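PDB 5K3J: acyl-coenzyme A oxidase acox-1.2 from Caenorhabditis elegans, which catalyses the FAD-dependent first step of peroxisomal beta-oxidation, desaturating ascaroside pheromone CoA-thioesters with a five-carbon omega side chain. Local coordinates for residues 43-46 with 47-51; 75-78 with 79-82; 83-87 with 88-92; 111-114 with 115-118; 120-123 with 124-128. All blocks are in the same frame, centred on the assembly; numbering follows the deposited sequence.

How the contacts relate
All five contacts are local, four along helices and contact 3 where helix 84-87 gives way to a loop, in the N-terminal alpha-helical part of the enzyme. Contacts 1, 2 and 3 are partly buried and mix apolar inner faces with charged or polar outer ones; contacts 4 and 5 are mostly buried and share helix 112-125, joined where Pro120 packs on the carbonyl of Asp115. Contact 3 rests against contact 1 through Leu87 on Ala48, and contact 2 reaches contact 4 where Ile77 meets Phe111. Contact 2 adds salt bridges from Arg75 and the buried Lys76, contact 4 turns small and leucine side chains toward substrate and flavin, and contact 5 ends the helix beside the substrate-binding loop.

Contact 1 (43-46 with 47-51); sequences REIT and DAVSK
Ile45 and Val49 meet one turn apart, methyl against methyl, with Ile45 CG2 lying 4.0 Å from Val49 CG2 and the two branched chains slanting past each other. Val49 carries CG1 anti to the backbone N (chi1 161°), which leaves CG2 on the other side, next to that N, where it lies beside the Ile45 carbonyl. The same oxygen takes the hydrogen bond from Val49 N at 2.7 Å, nearly along the C=O axis. Around this pair the helix repeats its regular i to i+4 bonds, Asp47 N to Arg43 O at 2.8 Å, Ala48 N to Glu44 O at 3.0 Å and Ser50 N to Thr46 O at 2.9 Å. Asp47 keeps its carboxylate on the outer side, pointing off the turn.

One shell further out, Thr46 OG1 sits beside its own backbone N, where it bonds back to Arg42 O and reaches His98 and Glu102 of helix 93-103. Arg43 NE is held by Gln609. Leu99 of helix 93-103 lies against both Ile45 and Val49, so the apolar stripe faces that helix.

This part of helix 36-49 is thus amphipathic: the carbonyls of residues 43-46 are taken up by the amides of 47-50, its aliphatic side packs on helix 93-103, and Asp47 and Ser50 are left on the exposed side.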
# COMPACT_ATOMS: atom_id res chain seq x y z
N ARG A 43 5.37 26.86 15.12
CA ARG A 43 4.08 27.49 15.33
C ARG A 43 4.16 28.94 14.86
O ARG A 43 3.22 29.48 14.30
CB ARG A 43 3.67 27.42 16.81
CG ARG A 43 3.96 26.08 17.49
CD ARG A 43 3.52 26.09 18.95
NE ARG A 43 4.33 25.21 19.78
CZ ARG A 43 5.24 25.63 20.66
NH1 ARG A 43 5.45 26.94 20.82
NH2 ARG A 43 5.93 24.76 21.38
N GLU A 44 5.32 29.55 15.09
CA GLU A 44 5.57 30.93 14.68
C GLU A 44 5.49 31.08 13.17
O GLU A 44 4.89 32.02 12.66
CB GLU A 44 6.94 31.39 15.20
CG GLU A 44 7.12 32.89 15.22
CD GLU A 44 8.38 33.30 15.97
OE1 GLU A 44 8.84 32.52 16.83
OE2 GLU A 44 8.89 34.40 15.68
N ILE A 45 6.09 30.13 12.45
CA ILE A 45 6.07 30.13 10.99
C ILE A 45 4.66 29.84 10.48
O ILE A 45 4.16 30.53 9.59
CB ILE A 45 7.04 29.09 10.42
CG1 ILE A 45 8.48 29.49 10.74
CG2 ILE A 45 6.87 28.96 8.93
CD1 ILE A 45 9.46 28.32 10.72
N THR A 46 4.03 28.82 11.05
CA THR A 46 2.67 28.44 10.68
C THR A 46 1.72 29.63 10.86
O THR A 46 0.84 29.86 10.02
CB THR A 46 2.17 27.26 11.53
OG1 THR A 46 3.00 26.11 11.30
CG2 THR A 46 0.74 26.91 11.15
N ASP A 47 1.91 30.36 11.95
CA ASP A 47 1.10 31.54 12.24
C ASP A 47 1.31 32.61 11.18
O ASP A 47 0.36 33.19 10.67
CB ASP A 47 1.45 32.10 13.62
CG ASP A 47 0.59 33.29 14.00
OD1 ASP A 47 -0.52 33.42 13.44
OD2 ASP A 47 1.03 34.09 14.85
N ALA A 48 2.58 32.87 10.87
CA ALA A 48 2.95 33.89 9.90
C ALA A 48 2.52 33.49 8.50
O ALA A 48 2.19 34.34 7.67
CB ALA A 48 4.45 34.14 9.94
N VAL A 49 2.52 32.18 8.24
CA VAL A 49 2.06 31.67 6.95
C VAL A 49 0.55 31.86 6.81
O VAL A 49 0.07 32.27 5.76
CB VAL A 49 2.43 30.17 6.79
CG1 VAL A 49 1.57 29.53 5.72
CG2 VAL A 49 3.91 30.02 6.44
N SER A 50 -0.18 31.60 7.89
CA SER A 50 -1.63 31.71 7.89
C SER A 50 -2.16 33.11 7.58
O SER A 50 -3.34 33.28 7.27
CB SER A 50 -2.20 31.25 9.24
OG SER A 50 -1.68 32.03 10.30
N LYS A 51 -1.29 34.11 7.65
CA LYS A 51 -1.69 35.49 7.40
C LYS A 51 -1.59 35.82 5.91
O LYS A 51 -2.15 36.81 5.44
CB LYS A 51 -0.84 36.47 8.21
CG LYS A 51 0.34 37.04 7.43
CD LYS A 51 1.48 37.49 8.33
CE LYS A 51 2.63 38.01 7.48
NZ LYS A 51 3.90 38.12 8.24

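Contact 2 (75-78 with 79-82); sequences RKIS and ILTK
Arg75 touches Ile79 twice, through its carbonyl and through its guanidinium. Arg75 O accepts Ile79 N at 3.2 Å and also Ser78 OG at 2.9 Å. Its side chain leaves with CG anti to the backbone N and then bends at CG-CD (chi3 80°), which brings NH1 obliquely to within 3.3 Å of Ile79 CD1; NE is salt-bridged to Glu72 and NH1 bonds to Glu54 O, which should limit the swing of the group. Lys76 O receives Leu80 N at 2.9 Å, while its buried ammonium turns off the turn to Asp57 and the carbonyls of Leu55 and Val103.

Ile77 is next. Its CD1 lies 4.3 Å from Leu80 CD2, a loose aliphatic touch, and its carbonyl accepts Thr81 N at 3.1 Å from well above the carbonyl plane. Thr81 OG1 also turns to this oxygen, though the very short modelled distance makes the detail doubtful, and meets Arg141. Ser78 closes the segment, its hydroxyl folded back onto the Arg75 carbonyl.

Tyr651, Leu652 and Met655 of the second subunit pack on Arg75, Ser78, Ile77 and Thr81. This is an amphipathic helix of the N-terminal alpha-helical domain, one side in the fold and another at the dimer interface.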
# COMPACT_ATOMS: atom_id res chain seq x y z
N ARG A 75 3.45 27.26 -8.88
CA ARG A 75 2.84 28.49 -8.39
C ARG A 75 3.29 28.75 -6.96
O ARG A 75 3.80 29.82 -6.64
CB ARG A 75 1.31 28.41 -8.45
CG ARG A 75 0.61 29.68 -7.93
CD ARG A 75 -0.89 29.50 -7.80
NE ARG A 75 -1.25 28.80 -6.57
CZ ARG A 75 -1.39 29.39 -5.39
NH1 ARG A 75 -1.17 30.70 -5.28
NH2 ARG A 75 -1.73 28.68 -4.33
N LYS A 76 3.13 27.74 -6.10
CA LYS A 76 3.35 27.90 -4.67
C LYS A 76 4.83 28.06 -4.33
O LYS A 76 5.17 28.75 -3.37
CB LYS A 76 2.75 26.72 -3.91
CG LYS A 76 2.30 27.07 -2.50
CD LYS A 76 0.93 27.74 -2.50
CE LYS A 76 -0.20 26.73 -2.40
NZ LYS A 76 -0.15 26.03 -1.09
N ILE A 77 5.71 27.44 -5.11
CA ILE A 77 7.15 27.49 -4.82
C ILE A 77 7.76 28.84 -5.23
O ILE A 77 8.75 29.29 -4.63
CB ILE A 77 7.92 26.34 -5.53
CG1 ILE A 77 9.26 26.06 -4.83
CG2 ILE A 77 8.14 26.65 -7.00
CD1 ILE A 77 9.11 25.73 -3.36
N SER A 78 7.16 29.49 -6.22
CA SER A 78 7.65 30.78 -6.68
C SER A 78 7.19 31.87 -5.73
O SER A 78 7.91 32.84 -5.49
CB SER A 78 7.18 31.07 -8.10
OG SER A 78 5.79 31.35 -8.14
N ILE A 79 5.98 31.72 -5.20
CA ILE A 79 5.46 32.65 -4.21
C ILE A 79 6.22 32.48 -2.89
O ILE A 79 6.66 33.46 -2.28
CB ILE A 79 3.96 32.44 -3.95
CG1 ILE A 79 3.17 32.59 -5.25
CG2 ILE A 79 3.46 33.44 -2.92
CD1 ILE A 79 1.71 32.26 -5.11
N LEU A 80 6.36 31.23 -2.46
CA LEU A 80 7.05 30.90 -1.22
C LEU A 80 8.49 31.40 -1.21
O LEU A 80 8.99 31.84 -0.18
CB LEU A 80 7.02 29.39 -1.00
CG LEU A 80 7.59 28.86 0.32
CD1 LEU A 80 6.76 29.39 1.48
CD2 LEU A 80 7.61 27.33 0.32
N THR A 81 9.14 31.33 -2.37
CA THR A 81 10.52 31.77 -2.50
C THR A 81 10.64 33.27 -2.23
O THR A 81 11.61 33.73 -1.63
CB THR A 81 11.08 31.44 -3.89
OG1 THR A 81 11.07 30.02 -4.08
CG2 THR A 81 12.51 31.95 -4.05
N LYS A 82 9.63 34.03 -2.65
CA LYS A 82 9.59 35.46 -2.38
C LYS A 82 9.47 35.72 -0.88
O LYS A 82 10.21 36.53 -0.32
CB LYS A 82 8.43 36.12 -3.12
CG LYS A 82 7.82 37.30 -2.39
CD LYS A 82 6.57 37.82 -3.08
CE LYS A 82 5.70 38.59 -2.10
NZ LYS A 82 6.51 39.47 -1.21

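Contact 3 (83-87 with 88-92); sequences YLNQL and IDRDN
The C-terminal end of helix 84-87 is made here by Leu84 and Ile88, the latter being the first residue to leave helical backbone angles. Ile88 N still donates to Leu84 O, at 3.2 Å and an N-H...O angle of 163°, but its own backbone is extended, and the chain departs. With CG1 placed between the backbone N and the carbonyl carbon (chi1 66°), the ethyl arm of Ile88 folds back on the turn it has just left: CD1 lies 3.6 Å from Leu84 CD1, and CG1 sits over the Leu84 carbonyl, 3.5 Å from that oxygen. The other branch goes elsewhere, Ile88 CG2 packing on Ile45 CD1 at 3.6 Å. An alanine here would lose both arms and is likely to leave Leu84 CD1 and Ile45 without one of their apolar partners, opening a gap between the helix end and helix 36-49.

Leu84 also uses its second methyl, CD2, which lies 4.1 Å from Arg90 CG with the two chains nearly at right angles. Beyond it the Asn85 amide and the Arg90 guanidinium are nearly parallel, their planes 6° apart, yet Asn85 OD1 stays 4.0 Å from Arg90 NE; this outer pairing is loose, and Asn85 is poorly ordered.

A type I turn from Asp89 to Asn92, closed by Asn92 N to Asp89 O at 2.8 Å, then leads to helix 93-103, with Asn92 at the N-cap, its OD1 bonded weakly to Glu94 N. Leu84 and Ile88 lean on that helix through Leu99, Glu95 and Ser96, while Leu87 packs on Ala48 of helix 36-49.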
# COMPACT_ATOMS: atom_id res chain seq x y z
N TYR A 83 8.54 35.03 -0.23
CA TYR A 83 8.31 35.20 1.20
C TYR A 83 9.33 34.45 2.05
O TYR A 83 9.24 34.46 3.28
CB TYR A 83 6.90 34.74 1.58
CG TYR A 83 5.78 35.66 1.14
CD1 TYR A 83 5.57 36.88 1.78
CD2 TYR A 83 4.92 35.31 0.11
CE1 TYR A 83 4.54 37.72 1.40
CE2 TYR A 83 3.89 36.14 -0.28
CZ TYR A 83 3.70 37.35 0.36
OH TYR A 83 2.68 38.18 -0.02
N LEU A 84 10.31 33.82 1.41
CA LEU A 84 11.24 32.94 2.13
C LEU A 84 12.09 33.67 3.17
O LEU A 84 12.27 33.17 4.28
CB LEU A 84 12.15 32.20 1.14
CG LEU A 84 13.00 31.08 1.75
CD1 LEU A 84 12.11 30.05 2.40
CD2 LEU A 84 13.90 30.43 0.72
N ASN A 85 12.60 34.84 2.82
CA ASN A 85 13.49 35.59 3.71
C ASN A 85 12.75 36.30 4.84
O ASN A 85 13.35 36.70 5.83
CB ASN A 85 14.31 36.60 2.92
CG ASN A 85 15.67 36.07 2.53
OD1 ASN A 85 16.03 34.94 2.88
ND2 ASN A 85 16.43 36.86 1.79
N GLN A 86 11.44 36.45 4.67
CA GLN A 86 10.61 37.03 5.72
C GLN A 86 10.36 35.99 6.81
O GLN A 86 10.49 36.26 8.00
CB GLN A 86 9.27 37.50 5.17
CG GLN A 86 9.33 38.52 4.05
CD GLN A 86 7.96 39.07 3.74
OE1 GLN A 86 7.06 39.05 4.58
NE2 GLN A 86 7.78 39.56 2.52
N LEU A 87 10.00 34.79 6.36
CA LEU A 87 9.42 33.77 7.23
C LEU A 87 10.45 32.93 7.98
O LEU A 87 10.20 32.53 9.12
CB LEU A 87 8.52 32.85 6.41
CG LEU A 87 7.31 33.53 5.76
CD1 LEU A 87 6.71 32.68 4.64
CD2 LEU A 87 6.26 33.87 6.80
N ILE A 88 11.59 32.65 7.36
CA ILE A 88 12.60 31.81 8.00
C ILE A 88 14.06 32.22 7.78
O ILE A 88 14.36 33.14 7.02
CB ILE A 88 12.51 30.33 7.54
CG1 ILE A 88 12.87 30.22 6.05
CG2 ILE A 88 11.16 29.72 7.85
CD1 ILE A 88 13.12 28.80 5.59
N ASP A 89 14.95 31.49 8.45
CA ASP A 89 16.38 31.53 8.18
C ASP A 89 16.66 30.59 7.01
O ASP A 89 16.61 29.37 7.16
CB ASP A 89 17.17 31.13 9.43
CG ASP A 89 18.67 31.09 9.20
OD1 ASP A 89 19.15 31.69 8.22
OD2 ASP A 89 19.37 30.46 10.03
N ARG A 90 16.94 31.17 5.84
CA ARG A 90 17.03 30.43 4.59
C ARG A 90 17.91 29.19 4.66
O ARG A 90 17.58 28.14 4.10
CB ARG A 90 17.54 31.34 3.47
CG ARG A 90 17.69 30.64 2.14
CD ARG A 90 18.79 31.26 1.29
NE ARG A 90 18.38 32.54 0.71
CZ ARG A 90 19.17 33.30 -0.04
NH1 ARG A 90 20.41 32.90 -0.31
NH2 ARG A 90 18.73 34.44 -0.53
N ASP A 91 19.04 29.30 5.35
CA ASP A 91 20.00 28.21 5.42
C ASP A 91 19.83 27.39 6.69
O ASP A 91 20.74 26.67 7.11
CB ASP A 91 21.43 28.75 5.31
CG ASP A 91 21.69 29.40 3.97
OD1 ASP A 91 20.90 29.14 3.03
OD2 ASP A 91 22.67 30.16 3.84
N ASN A 92 18.66 27.51 7.30
CA ASN A 92 18.26 26.64 8.40
C ASN A 92 17.40 25.51 7.85
O ASN A 92 16.21 25.71 7.57
CB ASN A 92 17.50 27.44 9.47
CG ASN A 92 17.24 26.65 10.73
OD1 ASN A 92 17.37 25.43 10.76
ND2 ASN A 92 16.86 27.35 11.79

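Contact 4 (111-114 with 115-118); sequences FALH and DALF. With 6QA (~{S}-[2-[3-[[(2~{R})-4-[[[(2~{R},3~{S},4~{R},5~{R})-5-(6-aminopurin-9-yl)-4-oxidanyl-3-phosphonooxy-oxolan-2-yl]methoxy-oxidanyl-phosphoryl]oxy-oxidanyl-phosphoryl]oxy-3,3-dimethyl-2-oxidanyl-butanoyl]amino]propanoylamino]ethyl] 5-[(2~{R},3~{R},5~{R},6~{S})-6-methyl-3,5-bis(oxidanyl)oxan-2-yl]oxypentanethioate), chain E.
Leu113 O is gripped by two amides of the next turn. Phe118 N reaches it at 2.9 Å, almost straight (N-H...O 177°) and nearly in line with the carbonyl, whereas Leu117 N comes in at 3.0 Å from above the carbonyl plane. The i to i+5 bond marks a wider, pi-type turn. Before it, Ala112 O takes Ala116 N at 2.8 Å in the carbonyl plane, and Phe111 O takes Asp115 N.

The polar side chains find their partners farther off. His114, its CG anti to the backbone N (chi1 173°), has both ring nitrogens bonded: ND1 accepts Gly145 N and NE2 meets Ala138 O, consistent with a proton on NE2. Phe111 CD1 lies over one face of the imidazole, near its rim, and the Phe118 ring lies near parallel but slid aside, barely overlapping it, ring centroids 5.4 Å apart and planes at 28°. Replacing His114 with a leucine would probably leave Gly145 N and Ala138 O without their imidazole partner. Asp115 OD2 forms a salt bridge with Arg141, which also makes a cation-pi contact with Phe111; Asp115 OD1 sits at the imidazole edge, 3.4 Å from His114 CD2.

The opposite flank is apolar and lines the substrate pocket. Leu117 CD1 is 3.4 Å from C08 of the ascaroside-CoA, beside the thioester carbonyl, while Ala112 CB approaches its sugar methyl C61 at 3.8 Å. With Leu113 touching FAD, this turn forms part of the wall of the acyl-CoA oxidase active site.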
# COMPACT_ATOMS: atom_id res chain seq x y z
N PHE A 111 11.79 22.40 -6.84
CA PHE A 111 13.04 22.51 -6.08
C PHE A 111 13.28 21.37 -5.09
O PHE A 111 14.19 21.46 -4.26
CB PHE A 111 13.07 23.83 -5.32
CG PHE A 111 13.44 25.01 -6.17
CD1 PHE A 111 14.74 25.18 -6.62
CD2 PHE A 111 12.49 25.96 -6.51
CE1 PHE A 111 15.07 26.28 -7.40
CE2 PHE A 111 12.82 27.04 -7.28
CZ PHE A 111 14.11 27.20 -7.73
N ALA A 112 12.49 20.31 -5.17
CA ALA A 112 12.58 19.20 -4.23
C ALA A 112 13.98 18.59 -4.19
O ALA A 112 14.68 18.70 -3.19
CB ALA A 112 11.56 18.12 -4.57
N LEU A 113 14.37 17.96 -5.29
CA LEU A 113 15.67 17.31 -5.38
C LEU A 113 16.79 18.34 -5.51
O LEU A 113 17.96 18.03 -5.30
CB LEU A 113 15.70 16.35 -6.57
CG LEU A 113 15.11 14.95 -6.35
CD1 LEU A 113 15.81 14.25 -5.20
CD2 LEU A 113 13.61 14.99 -6.10
N HIS A 114 16.42 19.57 -5.86
CA HIS A 114 17.36 20.68 -5.88
C HIS A 114 17.92 20.89 -4.48
O HIS A 114 19.11 21.13 -4.30
CB HIS A 114 16.68 21.95 -6.39
CG HIS A 114 17.53 23.18 -6.28
ND1 HIS A 114 18.37 23.58 -7.30
CD2 HIS A 114 17.65 24.09 -5.30
CE1 HIS A 114 18.99 24.70 -6.93
NE2 HIS A 114 18.57 25.03 -5.72
N ASP A 115 17.04 20.77 -3.50
CA ASP A 115 17.41 20.91 -2.09
C ASP A 115 17.84 19.57 -1.50
O ASP A 115 18.70 19.52 -0.63
CB ASP A 115 16.25 21.48 -1.28
CG ASP A 115 16.00 22.94 -1.56
OD1 ASP A 115 16.95 23.64 -1.98
OD2 ASP A 115 14.85 23.40 -1.37
N ALA A 116 17.21 18.50 -1.96
CA ALA A 116 17.41 17.18 -1.39
C ALA A 116 18.80 16.61 -1.70
O ALA A 116 19.41 15.98 -0.83
CB ALA A 116 16.33 16.22 -1.87
N LEU A 117 19.28 16.80 -2.92
CA LEU A 117 20.53 16.17 -3.34
C LEU A 117 21.44 17.07 -4.17
O LEU A 117 22.66 17.00 -4.04
CB LEU A 117 20.23 14.90 -4.14
CG LEU A 117 19.79 13.71 -3.28
CD1 LEU A 117 18.93 12.76 -4.10
CD2 LEU A 117 21.00 12.99 -2.71
N PHE A 118 20.86 17.92 -5.02
CA PHE A 118 21.66 18.79 -5.86
C PHE A 118 22.57 19.69 -5.02
O PHE A 118 23.78 19.72 -5.23
CB PHE A 118 20.78 19.65 -6.76
CG PHE A 118 21.55 20.52 -7.72
CD1 PHE A 118 22.24 19.96 -8.78
CD2 PHE A 118 21.58 21.89 -7.55
CE1 PHE A 118 22.95 20.75 -9.66
CE2 PHE A 118 22.28 22.68 -8.43
CZ PHE A 118 22.97 22.12 -9.48
P26 6QA E . 28.63 -0.40 -6.06
P29 6QA E . 31.03 -2.05 -5.29
P50 6QA E . 31.76 -5.30 0.89
O01 6QA E . 11.98 11.66 0.72
C02 6QA E . 13.22 12.16 0.16
C03 6QA E . 13.01 11.94 -1.35
O04 6QA E . 14.17 12.08 -2.03
C05 6QA E . 15.03 10.98 -2.00
C06 6QA E . 15.26 10.50 -3.46
C07 6QA E . 16.69 9.93 -3.54
C08 6QA E . 17.16 10.00 -4.99
C09 6QA E . 17.52 8.67 -5.50
S10 6QA E . 19.21 8.60 -6.29
C11 6QA E . 20.26 7.27 -5.64
C12 6QA E . 19.56 6.18 -4.88
N13 6QA E . 19.98 4.94 -5.41
C14 6QA E . 20.72 3.99 -4.60
C15 6QA E . 21.16 2.61 -5.22
C16 6QA E . 22.72 2.52 -5.09
N17 6QA E . 23.14 1.20 -4.59
C18 6QA E . 24.50 0.75 -4.90
C19 6QA E . 24.98 -0.61 -4.38
O20 6QA E . 23.88 -1.29 -3.81
C21 6QA E . 26.11 -0.46 -3.33
C22 6QA E . 26.55 -1.96 -3.06
C23 6QA E . 25.54 0.27 -2.07
C24 6QA E . 27.34 0.31 -3.78
O25 6QA E . 28.30 -0.54 -4.44
O27 6QA E . 27.42 -0.71 -6.95
O28 6QA E . 29.89 -1.51 -6.37
O30 6QA E . 32.37 -1.44 -5.70
O31 6QA E . 30.57 -1.64 -3.73
C32 6QA E . 30.42 -2.57 -2.73
C33 6QA E . 31.68 -2.44 -1.78
O34 6QA E . 31.96 -1.21 -1.56
C35 6QA E . 31.71 -0.86 0.01
N36 6QA E . 30.80 0.30 0.09
C37 6QA E . 29.69 0.47 -0.63
N38 6QA E . 29.09 1.62 -0.33
C39 6QA E . 29.85 2.24 0.62
C40 6QA E . 30.94 1.40 0.89
N41 6QA E . 31.86 1.79 1.81
C42 6QA E . 31.72 2.95 2.45
N43 6QA E . 30.68 3.78 2.22
C44 6QA E . 29.74 3.47 1.33
N45 6QA E . 28.62 4.38 1.08
C46 6QA E . 31.23 -1.92 0.58
O47 6QA E . 32.04 -2.26 1.80
C48 6QA E . 31.32 -3.06 -0.42
O49 6QA E . 32.27 -4.00 -0.05
O51 6QA E . 31.93 -6.57 0.10
O52 6QA E . 30.28 -5.12 1.27
O53 6QA E . 32.56 -5.35 2.16
O54 6QA E . 31.13 -3.56 -5.38
O55 6QA E . 29.14 1.00 -6.37
O56 6QA E . 25.23 1.44 -5.56
O57 6QA E . 21.02 4.22 -3.48
O58 6QA E . 16.69 7.77 -5.39
O59 6QA E . 12.07 12.90 -1.89
C60 6QA E . 12.46 14.26 -1.65
C61 6QA E . 11.40 15.06 -2.37
C62 6QA E . 12.57 14.53 -0.12
C63 6QA E . 13.45 13.57 0.55
O64 6QA E . 13.12 15.88 0.08

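Contact 5 (120-123 with 124-128); sequences PTLQ and SQASD
Pro120 and Ser124 make the firm end of this turn. The Pro120 carbonyl takes two bonds from one residue: Ser124 OG arrives at 3.0 Å in the carbonyl plane, on a lone pair, and Ser124 N at 3.3 Å from above that plane. The serine hydroxyl can do this because it stands between its backbone N and carbonyl carbon (chi1 58°), folded back over the helix. At the next residue the helical bonding weakens. Gln125 N to Thr121 O, 2.8 Å long, is bent and weak, whereas Ala126 N to Leu122 O at 3.1 Å is a sounder bond although its donor lies 41° out of the carbonyl plane.

Apolar groups fill in beside these bonds. Ala126 CB points back at the preceding turn and meets Leu122 CD2 at 4.0 Å; Thr121 CG2 touches Gln125 CG at the same distance, the two chains slanting across each other. Thr121 OG1 is tied to Leu117 O, and the Gln125 chain, bent at chi2, carries its amide away to bond through NE2 to Ile284 O in the substrate-binding loop.

The looser side belongs to Gln123, whose chain extends away from the turn and is partly exposed. Past Ala126 the chain leaves altogether: Ser127 caps the next helix, 128-139, by bonding to Gln130 N, and Asp128 is exposed.

Helix 112-125, kinked at Pro120, therefore ends wedged between two elements: Pro120, Ser124 and Gln125 rest on Lys291 and Ser287 of helix 287-315, while Thr121 and Leu122 lie on Leu199, Phe215 and Met217 of strands 197-205 and 210-219.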
# COMPACT_ATOMS: atom_id res chain seq x y z
N PRO A 120 23.10 19.38 -1.60
CA PRO A 120 23.99 18.62 -0.71
C PRO A 120 25.15 17.92 -1.42
O PRO A 120 26.15 17.63 -0.76
CB PRO A 120 23.04 17.58 -0.10
CG PRO A 120 21.71 18.22 -0.15
CD PRO A 120 21.70 18.97 -1.43
N THR A 121 25.04 17.66 -2.72
CA THR A 121 26.13 17.02 -3.45
C THR A 121 27.22 18.04 -3.78
O THR A 121 28.41 17.73 -3.73
CB THR A 121 25.64 16.34 -4.76
OG1 THR A 121 24.92 15.14 -4.43
CG2 THR A 121 26.81 15.97 -5.66
N LEU A 122 26.80 19.26 -4.10
CA LEU A 122 27.75 20.34 -4.34
C LEU A 122 28.55 20.62 -3.07
O LEU A 122 29.75 20.88 -3.12
CB LEU A 122 27.04 21.61 -4.81
CG LEU A 122 26.51 21.62 -6.24
CD1 LEU A 122 25.65 22.85 -6.47
CD2 LEU A 122 27.66 21.55 -7.25
N GLN A 123 27.86 20.55 -1.93
CA GLN A 123 28.48 20.80 -0.64
C GLN A 123 29.55 19.77 -0.31
O GLN A 123 30.61 20.10 0.22
CB GLN A 123 27.42 20.80 0.46
CG GLN A 123 26.50 22.01 0.42
CD GLN A 123 25.35 21.90 1.40
OE1 GLN A 123 24.76 20.82 1.57
NE2 GLN A 123 25.01 23.00 2.04
N SER A 124 29.28 18.51 -0.66
CA SER A 124 30.16 17.41 -0.25
C SER A 124 31.14 16.98 -1.34
O SER A 124 32.10 16.26 -1.05
CB SER A 124 29.32 16.21 0.17
OG SER A 124 28.46 15.78 -0.88
N GLN A 125 30.93 17.41 -2.58
CA GLN A 125 31.71 16.87 -3.69
C GLN A 125 32.31 17.91 -4.64
O GLN A 125 33.11 17.56 -5.51
CB GLN A 125 30.84 15.90 -4.51
CG GLN A 125 30.12 14.83 -3.69
CD GLN A 125 31.06 13.75 -3.18
OE1 GLN A 125 32.17 13.58 -3.68
NE2 GLN A 125 30.60 13.00 -2.18
N ALA A 126 31.96 19.18 -4.48
CA ALA A 126 32.50 20.22 -5.35
C ALA A 126 33.60 21.03 -4.67
O ALA A 126 33.59 21.21 -3.45
CB ALA A 126 31.39 21.15 -5.84
N SER A 127 34.57 21.50 -5.46
CA SER A 127 35.67 22.29 -4.93
C SER A 127 35.19 23.66 -4.49
O SER A 127 34.15 24.14 -4.96
CB SER A 127 36.78 22.45 -5.98
OG SER A 127 36.38 23.33 -7.02
N ASP A 128 35.93 24.29 -3.58
CA ASP A 128 35.61 25.63 -3.10
C ASP A 128 35.46 26.58 -4.27
O ASP A 128 34.60 27.46 -4.26
CB ASP A 128 36.68 26.13 -2.12
CG ASP A 128 36.56 25.49 -0.75
OD1 ASP A 128 35.49 24.91 -0.45
OD2 ASP A 128 37.52 25.57 0.04